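Local structure of monomethylamine methyltransferase MtmB1 (1NTH) at residues L62-I75 with T275-M288. The protein catalyses transfer of the methyl group from monomethylamine to the corrinoid cofactor of its partner protein MtmC, a step of methanogenesis from methylamine. Numbering follows the deposited sequence.
Sequences LFKAGFEMLLECGI and TIVDVATHINAVLM
G66 and A280 bring two helices of this TIM-barrel methyltransferase together: helix 56-73, from the N-terminal part of the chain, packs across helix 271-288, which links two parallel barrel strands. The axes approach to 7.5 Å and cross at -67°. The tight part lies at G66, whose O lies 3.4 Å from A280 CB and whose CA makes a CA-H...O contact with I276 O; a side chain here would run into V279 CG1. Knobs-into-holes packing flanks this point. I276 enters between L62, A65, G66 and M69, and L70 enters among A280, I283, N284 and L287. CG anti to the backbone N (chi1 -174°) carries the branched end of L70 into its hole; L70 CD2 lies 3.6 Å from I283 CG2. Packing is looser at F63, where the ring meets I283 CD1 through CE1 at 4.1 Å, while F325 lies against the ring. K64, turned away from helix 271-288, and E72 near the C-terminal end are exposed, whereas E68 is partly exposed and forms a salt bridge with K42. Past G74, I75 meets the buried amide of N284, which is satisfied by Y86 at OD1 and Q232 at ND2. The I75 and N284 side chains come from opposite directions, I75 CD1 ending 3.6 Å from N284 ND2. Replacing N284 with alanine is likely to leave Y86 OH and Q232 OE1 without these partners and open a gap beside I75. N284 ND2 also makes a weak hydrogen bond to M288 SD.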
loop_
_atom_site.group_PDB
_atom_site.type_symbol
_atom_site.label_atom_id
_atom_site.label_comp_id
_atom_site.label_asym_id
_atom_site.label_seq_id
_atom_site.Cartn_x
_atom_site.Cartn_y
_atom_site.Cartn_z
ATOM N N LEU A 62 6.194 -21.376 43.133
ATOM C CA LEU A 62 5.920 -22.038 41.861
ATOM C C LEU A 62 6.678 -21.319 40.748
ATOM O O LEU A 62 7.215 -21.953 39.841
ATOM C CB LEU A 62 4.419 -22.028 41.551
ATOM C CG LEU A 62 4.027 -22.464 40.132
ATOM C CD1 LEU A 62 4.557 -23.868 39.848
ATOM C CD2 LEU A 62 2.509 -22.422 39.979
ATOM N N PHE A 63 6.724 -19.992 40.815
ATOM C CA PHE A 63 7.437 -19.233 39.796
ATOM C C PHE A 63 8.921 -19.572 39.851
ATOM O O PHE A 63 9.553 -19.814 38.820
ATOM C CB PHE A 63 7.254 -17.727 40.000
ATOM C CG PHE A 63 8.005 -16.892 39.002
ATOM C CD1 PHE A 63 7.617 -16.868 37.666
ATOM C CD2 PHE A 63 9.128 -16.168 39.386
ATOM C CE1 PHE A 63 8.335 -16.130 36.726
ATOM C CE2 PHE A 63 9.854 -15.427 38.453
ATOM C CZ PHE A 63 9.456 -15.412 37.121
ATOM N N LYS A 64 9.479 -19.583 41.057
ATOM C CA LYS A 64 10.892 -19.899 41.223
ATOM C C LYS A 64 11.185 -21.313 40.733
ATOM O O LYS A 64 12.219 -21.557 40.118
ATOM C CB LYS A 64 11.302 -19.751 42.689
ATOM C CG LYS A 64 11.321 -18.305 43.162
ATOM C CD LYS A 64 11.755 -18.222 44.618
ATOM C CE LYS A 64 11.844 -16.779 45.085
ATOM N NZ LYS A 64 12.265 -16.676 46.511
ATOM N N ALA A 65 10.267 -22.235 41.001
ATOM C CA ALA A 65 10.428 -23.622 40.566
ATOM C C ALA A 65 10.453 -23.703 39.039
ATOM O O ALA A 65 11.299 -24.383 38.455
ATOM C CB ALA A 65 9.293 -24.477 41.114
ATOM N N GLY A 66 9.517 -23.010 38.394
ATOM C CA GLY A 66 9.464 -23.016 36.942
ATOM C C GLY A 66 10.717 -22.418 36.325
ATOM O O GLY A 66 11.240 -22.930 35.334
ATOM N N PHE A 67 11.193 -21.323 36.912
ATOM C CA PHE A 67 12.396 -20.651 36.438
ATOM C C PHE A 67 13.583 -21.605 36.577
ATOM O O PHE A 67 14.377 -21.769 35.650
ATOM C CB PHE A 67 12.652 -19.391 37.275
ATOM C CG PHE A 67 13.784 -18.531 36.768
ATOM C CD1 PHE A 67 13.524 -17.319 36.132
ATOM C CD2 PHE A 67 15.110 -18.918 36.948
ATOM C CE1 PHE A 67 14.565 -16.508 35.684
ATOM C CE2 PHE A 67 16.160 -18.115 36.504
ATOM C CZ PHE A 67 15.887 -16.903 35.871
ATOM N N GLU A 68 13.691 -22.241 37.741
ATOM C CA GLU A 68 14.798 -23.157 37.999
ATOM C C GLU A 68 14.741 -24.392 37.108
ATOM O O GLU A 68 15.776 -24.921 36.702
ATOM C CB GLU A 68 14.791 -23.581 39.471
ATOM C CG GLU A 68 16.108 -24.179 39.949
ATOM C CD GLU A 68 16.076 -24.575 41.416
ATOM O OE1 GLU A 68 15.454 -23.846 42.221
ATOM O OE2 GLU A 68 16.684 -25.609 41.764
ATOM N N MET A 69 13.534 -24.853 36.805
ATOM C CA MET A 69 13.371 -26.005 35.929
ATOM C C MET A 69 14.002 -25.688 34.574
ATOM O O MET A 69 14.790 -26.467 34.035
ATOM C CB MET A 69 11.879 -26.296 35.749
ATOM C CG MET A 69 11.548 -27.513 34.904
ATOM S SD MET A 69 11.774 -29.066 35.796
ATOM C CE MET A 69 11.607 -30.242 34.471
ATOM N N LEU A 70 13.653 -24.533 34.018
ATOM C CA LEU A 70 14.188 -24.139 32.721
ATOM C C LEU A 70 15.698 -23.929 32.766
ATOM O O LEU A 70 16.422 -24.376 31.876
ATOM C CB LEU A 70 13.504 -22.853 32.242
ATOM C CG LEU A 70 13.859 -22.394 30.825
ATOM C CD1 LEU A 70 13.463 -23.462 29.810
ATOM C CD2 LEU A 70 13.133 -21.084 30.529
ATOM N N LEU A 71 16.168 -23.254 33.807
ATOM C CA LEU A 71 17.589 -22.971 33.959
ATOM C C LEU A 71 18.466 -24.213 34.134
ATOM O O LEU A 71 19.532 -24.321 33.524
ATOM C CB LEU A 71 17.807 -22.036 35.149
ATOM C CG LEU A 71 19.270 -21.747 35.503
ATOM C CD1 LEU A 71 19.951 -21.000 34.361
ATOM C CD2 LEU A 71 19.330 -20.932 36.781
ATOM N N GLU A 72 18.014 -25.149 34.960
ATOM C CA GLU A 72 18.796 -26.357 35.236
ATOM C C GLU A 72 18.703 -27.450 34.170
ATOM O O GLU A 72 19.690 -28.134 33.893
ATOM C CB GLU A 72 18.399 -26.937 36.590
ATOM C CG GLU A 72 18.688 -26.016 37.760
ATOM C CD GLU A 72 20.163 -25.692 37.900
ATOM O OE1 GLU A 72 20.978 -26.637 37.919
ATOM O OE2 GLU A 72 20.508 -24.494 37.999
ATOM N N CYS A 73 17.529 -27.614 33.570
ATOM C CA CYS A 73 17.338 -28.639 32.548
ATOM C C CYS A 73 17.748 -28.196 31.157
ATOM O O CYS A 73 18.521 -28.872 30.478
ATOM C CB CYS A 73 15.876 -29.075 32.488
ATOM S SG CYS A 73 15.307 -29.974 33.932
ATOM N N GLY A 74 17.214 -27.056 30.736
ATOM C CA GLY A 74 17.496 -26.564 29.405
ATOM C C GLY A 74 16.429 -27.112 28.476
ATOM O O GLY A 74 15.369 -27.558 28.931
ATOM N N ILE A 75 16.713 -27.098 27.179
ATOM C CA ILE A 75 15.773 -27.579 26.177
ATOM C C ILE A 75 16.410 -28.660 25.309
ATOM O O ILE A 75 17.520 -28.492 24.807
ATOM C CB ILE A 75 15.309 -26.419 25.258
ATOM C CG1 ILE A 75 14.635 -25.325 26.094
ATOM C CG2 ILE A 75 14.371 -26.946 24.186
ATOM C CD1 ILE A 75 13.346 -25.756 26.773
ATOM N N THR A 275 2.734 -28.395 36.388
ATOM C CA THR A 275 2.590 -26.944 36.454
ATOM C C THR A 275 3.966 -26.282 36.447
ATOM O O THR A 275 4.148 -25.208 35.872
ATOM C CB THR A 275 1.794 -26.524 37.708
ATOM O OG1 THR A 275 0.563 -27.263 37.754
ATOM C CG2 THR A 275 1.465 -25.029 37.658
ATOM N N ILE A 276 4.941 -26.923 37.087
ATOM C CA ILE A 276 6.301 -26.401 37.102
ATOM C C ILE A 276 6.784 -26.347 35.652
ATOM O O ILE A 276 7.378 -25.360 35.218
ATOM C CB ILE A 276 7.244 -27.318 37.922
ATOM C CG1 ILE A 276 6.903 -27.206 39.408
ATOM C CG2 ILE A 276 8.703 -26.940 37.674
ATOM C CD1 ILE A 276 7.699 -28.159 40.293
ATOM N N VAL A 277 6.516 -27.412 34.903
ATOM C CA VAL A 277 6.906 -27.473 33.498
ATOM C C VAL A 277 6.168 -26.388 32.715
ATOM O O VAL A 277 6.756 -25.722 31.861
ATOM C CB VAL A 277 6.569 -28.856 32.882
ATOM C CG1 VAL A 277 6.655 -28.796 31.360
ATOM C CG2 VAL A 277 7.534 -29.899 33.412
ATOM N N ASP A 278 4.884 -26.216 33.018
ATOM C CA ASP A 278 4.063 -25.217 32.336
ATOM C C ASP A 278 4.651 -23.817 32.522
ATOM O O ASP A 278 4.764 -23.054 31.561
ATOM C CB ASP A 278 2.631 -25.260 32.871
ATOM C CG ASP A 278 1.643 -24.576 31.946
ATOM O OD1 ASP A 278 2.084 -23.964 30.949
ATOM O OD2 ASP A 278 0.427 -24.652 32.217
ATOM N N VAL A 279 5.022 -23.474 33.753
ATOM C CA VAL A 279 5.615 -22.163 34.008
ATOM C C VAL A 279 6.917 -22.053 33.219
ATOM O O VAL A 279 7.201 -21.025 32.601
ATOM C CB VAL A 279 5.889 -21.953 35.522
ATOM C CG1 VAL A 279 6.738 -20.701 35.744
ATOM C CG2 VAL A 279 4.563 -21.829 36.265
ATOM N N ALA A 280 7.702 -23.126 33.219
ATOM C CA ALA A 280 8.963 -23.134 32.495
ATOM C C ALA A 280 8.770 -22.914 30.994
ATOM O O ALA A 280 9.577 -22.232 30.363
ATOM C CB ALA A 280 9.701 -24.455 32.735
ATOM N N THR A 281 7.714 -23.487 30.419
ATOM C CA THR A 281 7.491 -23.322 28.986
ATOM C C THR A 281 6.899 -21.956 28.634
ATOM O O THR A 281 7.071 -21.489 27.508
ATOM C CB THR A 281 6.635 -24.480 28.391
ATOM O OG1 THR A 281 5.350 -24.533 29.015
ATOM C CG2 THR A 281 7.348 -25.809 28.607
ATOM N N HIS A 282 6.219 -21.318 29.588
ATOM C CA HIS A 282 5.684 -19.973 29.357
ATOM C C HIS A 282 6.908 -19.064 29.233
ATOM O O HIS A 282 6.968 -18.181 28.377
ATOM C CB HIS A 282 4.832 -19.486 30.539
ATOM C CG HIS A 282 3.380 -19.840 30.441
ATOM N ND1 HIS A 282 2.912 -21.130 30.575
ATOM C CD2 HIS A 282 2.287 -19.062 30.245
ATOM C CE1 HIS A 282 1.594 -21.131 30.467
ATOM N NE2 HIS A 282 1.190 -19.889 30.266
ATOM N N ILE A 283 7.891 -19.288 30.103
ATOM C CA ILE A 283 9.118 -18.502 30.081
ATOM C C ILE A 283 9.939 -18.810 28.822
ATOM O O ILE A 283 10.471 -17.905 28.179
ATOM C CB ILE A 283 9.981 -18.786 31.346
ATOM C CG1 ILE A 283 9.241 -18.299 32.600
ATOM C CG2 ILE A 283 11.326 -18.082 31.235
ATOM C CD1 ILE A 283 9.911 -18.708 33.924
ATOM N N ASN A 284 10.035 -20.085 28.463
ATOM C CA ASN A 284 10.797 -20.469 27.278
ATOM C C ASN A 284 10.225 -19.818 26.013
ATOM O O ASN A 284 10.957 -19.541 25.066
ATOM C CB ASN A 284 10.804 -21.992 27.114
ATOM C CG ASN A 284 11.805 -22.455 26.078
ATOM O OD1 ASN A 284 12.977 -22.089 26.138
ATOM N ND2 ASN A 284 11.354 -23.267 25.124
ATOM N N ALA A 285 8.921 -19.568 26.011
ATOM C CA ALA A 285 8.263 -18.956 24.862
ATOM C C ALA A 285 8.881 -17.611 24.486
ATOM O O ALA A 285 9.112 -17.338 23.309
ATOM C CB ALA A 285 6.775 -18.774 25.149
ATOM N N VAL A 286 9.156 -16.772 25.479
ATOM C CA VAL A 286 9.715 -15.451 25.196
ATOM C C VAL A 286 11.230 -15.458 25.042
ATOM O O VAL A 286 11.839 -14.457 24.668
ATOM C CB VAL A 286 9.314 -14.432 26.295
ATOM C CG1 VAL A 286 7.801 -14.339 26.373
ATOM C CG2 VAL A 286 9.887 -14.844 27.654
ATOM N N LEU A 287 11.830 -16.609 25.308
ATOM C CA LEU A 287 13.271 -16.766 25.224
ATOM C C LEU A 287 13.665 -17.405 23.893
ATOM O O LEU A 287 14.348 -16.797 23.070
ATOM C CB LEU A 287 13.722 -17.630 26.410
ATOM C CG LEU A 287 15.180 -17.865 26.791
ATOM C CD1 LEU A 287 15.903 -16.550 27.001
ATOM C CD2 LEU A 287 15.210 -18.694 28.074
ATOM N N MET A 288 13.209 -18.631 23.677
ATOM C CA MET A 288 13.524 -19.373 22.467
ATOM C C MET A 288 12.735 -18.937 21.231
ATOM O O MET A 288 13.287 -18.843 20.134
ATOM C CB MET A 288 13.283 -20.865 22.726
ATOM C CG MET A 288 13.493 -21.784 21.534
ATOM S SD MET A 288 12.934 -23.477 21.893
ATOM C CE MET A 288 11.169 -23.305 21.627
#